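Long-range contact in zinc transport transcriptional regulator (Lactococcus lactis subsp. lactis, PDB 5YHY), which probably acts as a zinc-responsive DNA-binding regulator of the MarR family, controlling transcription of zinc-transport genes: residues L80-R85 / L94-E99. The protein carries 1 engineered substitution. Numbering follows the deposited sequence.
Sequences LIKSSR and LWSLTE
L94 pairs with S84 through two backbone hydrogen bonds, L94 N to S84 O and S84 N to L94 O, near the loop end of the antiparallel beta hairpin that forms the wing of this MarR-family winged helix-turn-helix domain. On the same face of the hairpin the L94 CB lies beside S84 OG, while its side chain leans on I51 and T53. W95, next along, turns to the opposite face, where aromatic bulk suits the seam between wing and helix 65-77. S83 CB sits over one face of its six-membered ring, 3.8 Å from the centroid, in a CH-pi contact, and I81 CD1 meets CE3 obliquely at 3.5 Å. CG anti to the carbonyl carbon (chi1 -63°) brings the ring under S83 CB, and its NE1 hydrogen-bonds N54 OD1. Replacing the indole by an alanine is likely to leave S83 CB and I81 CD1 without their aromatic partner and N54 OD1 without its donor. S96 returns to the face of L94 and pairs with K82, K82 N to S96 O and S96 N to K82 O; a small hydroxyl suits this covered spot, for K82, bent at its last torsion (chi4 62°), brings NZ back to S96 OG at 2.8 Å. L97 and I81 both pack on L44 and L47 of helix 38-49, apolar residues suiting that covered side. At T98 the N approaches L80 O from above the carbonyl plane, and OG1 hydrogen-bonds E79 O. On the face of K82, S84, L94 and S96 one water links K82 O, S96 OG and S84 OG, 2.7 Å from S84 OG.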
loop_
_atom_site.group_PDB
_atom_site.type_symbol
_atom_site.label_atom_id
_atom_site.label_comp_id
_atom_site.label_asym_id
_atom_site.label_seq_id
_atom_site.Cartn_x
_atom_site.Cartn_y
_atom_site.Cartn_z
ATOM N N LEU A 80 25.255 -1.646 16.198
ATOM C CA LEU A 80 25.339 -1.610 14.746
ATOM C C LEU A 80 26.193 -0.441 14.258
ATOM O O LEU A 80 26.675 -0.442 13.122
ATOM C CB LEU A 80 23.934 -1.535 14.139
ATOM C CG LEU A 80 23.131 -2.835 14.225
ATOM C CD1 LEU A 80 21.657 -2.603 13.936
ATOM C CD2 LEU A 80 23.728 -3.859 13.266
ATOM N N ILE A 81 26.379 0.557 15.121
ATOM C CA ILE A 81 27.247 1.686 14.793
ATOM C C ILE A 81 28.073 2.021 16.017
ATOM O O ILE A 81 27.745 1.589 17.126
ATOM C CB ILE A 81 26.456 2.946 14.383
ATOM C CG1 ILE A 81 25.559 3.414 15.535
ATOM C CG2 ILE A 81 25.636 2.675 13.115
ATOM C CD1 ILE A 81 24.716 4.644 15.209
ATOM N N LYS A 82 29.128 2.796 15.804
ATOM C CA LYS A 82 30.017 3.221 16.881
ATOM C C LYS A 82 30.492 4.650 16.632
ATOM O O LYS A 82 30.754 5.052 15.489
ATOM C CB LYS A 82 31.210 2.263 17.001
ATOM C CG LYS A 82 32.021 2.104 15.712
ATOM C CD LYS A 82 33.103 1.033 15.879
ATOM C CE LYS A 82 33.815 0.750 14.561
ATOM N NZ LYS A 82 34.523 1.940 14.021
ATOM N N SER A 83 30.611 5.422 17.707
ATOM C CA SER A 83 31.063 6.792 17.594
ATOM C C SER A 83 32.572 6.920 17.763
ATOM O O SER A 83 33.224 6.090 18.407
ATOM C CB SER A 83 30.362 7.662 18.636
ATOM O OG SER A 83 30.699 7.225 19.954
ATOM N N SER A 84 33.105 7.985 17.180
ATOM C CA SER A 84 34.517 8.322 17.303
ATOM C C SER A 84 34.614 9.836 17.260
ATOM O O SER A 84 33.637 10.526 16.964
ATOM C CB SER A 84 35.336 7.680 16.187
ATOM O OG SER A 84 34.902 8.128 14.908
ATOM N N ARG A 85 35.789 10.355 17.581
ATOM C CA ARG A 85 35.968 11.786 17.688
ATOM C C ARG A 85 36.759 12.240 16.475
ATOM O O ARG A 85 37.759 11.622 16.117
ATOM C CB ARG A 85 36.729 12.100 18.981
ATOM C CG ARG A 85 36.378 13.412 19.627
ATOM C CD ARG A 85 37.150 13.591 20.931
ATOM N NE ARG A 85 36.661 12.717 21.998
ATOM C CZ ARG A 85 35.713 13.061 22.864
ATOM N NH1 ARG A 85 35.142 14.257 22.788
ATOM N NH2 ARG A 85 35.335 12.211 23.810
ATOM N N LEU A 94 31.780 11.465 15.078
ATOM C CA LEU A 94 31.571 10.765 13.811
ATOM C C LEU A 94 31.007 9.377 14.074
ATOM O O LEU A 94 31.300 8.766 15.108
ATOM C CB LEU A 94 32.895 10.627 13.061
ATOM C CG LEU A 94 33.622 11.906 12.655
ATOM C CD1 LEU A 94 35.072 11.588 12.334
ATOM C CD2 LEU A 94 32.929 12.542 11.469
ATOM N N TRP A 95 30.208 8.875 13.138
ATOM C CA TRP A 95 29.624 7.546 13.256
ATOM C C TRP A 95 30.108 6.634 12.158
ATOM O O TRP A 95 30.215 7.050 10.998
ATOM C CB TRP A 95 28.097 7.633 13.206
ATOM C CG TRP A 95 27.554 8.406 14.356
ATOM C CD1 TRP A 95 27.246 9.730 14.378
ATOM C CD2 TRP A 95 27.290 7.909 15.674
ATOM N NE1 TRP A 95 26.784 10.088 15.624
ATOM C CE2 TRP A 95 26.799 8.985 16.436
ATOM C CE3 TRP A 95 27.409 6.652 16.277
ATOM C CZ2 TRP A 95 26.437 8.849 17.778
ATOM C CZ3 TRP A 95 27.043 6.518 17.599
ATOM C CH2 TRP A 95 26.562 7.608 18.336
ATOM N N SER A 96 30.396 5.390 12.529
ATOM C CA SER A 96 30.768 4.368 11.559
ATOM C C SER A 96 30.059 3.048 11.838
ATOM O O SER A 96 29.547 2.821 12.938
ATOM C CB SER A 96 32.284 4.173 11.550
ATOM O OG SER A 96 32.736 3.804 12.833
ATOM N N LEU A 97 30.026 2.174 10.835
ATOM C CA LEU A 97 29.451 0.850 11.004
ATOM C C LEU A 97 30.343 -0.012 11.886
ATOM O O LEU A 97 31.564 0.130 11.869
ATOM C CB LEU A 97 29.326 0.147 9.654
ATOM C CG LEU A 97 28.417 0.790 8.614
ATOM C CD1 LEU A 97 28.307 -0.157 7.431
ATOM C CD2 LEU A 97 27.053 1.052 9.224
ATOM N N THR A 98 29.718 -0.901 12.641
ATOM C CA THR A 98 30.434 -2.019 13.251
ATOM C C THR A 98 30.455 -3.158 12.235
ATOM O O THR A 98 29.700 -3.143 11.261
ATOM C CB THR A 98 29.754 -2.501 14.538
ATOM O OG1 THR A 98 28.455 -3.028 14.239
ATOM C CG2 THR A 98 29.637 -1.357 15.554
ATOM N N GLU A 99 31.314 -4.151 12.447
ATOM C CA GLU A 99 31.346 -5.288 11.525
ATOM C C GLU A 99 29.983 -5.973 11.430
ATOM O O GLU A 99 29.590 -6.447 10.361
ATOM C CB GLU A 99 32.429 -6.295 11.931
ATOM C CG GLU A 99 33.696 -6.217 11.085
ATOM C CD GLU A 99 33.430 -6.350 9.586
ATOM O OE1 GLU A 99 32.528 -7.125 9.189
ATOM O OE2 GLU A 99 34.121 -5.667 8.800
HETATM O O HOH W 1 33.136 6.101 14.385
#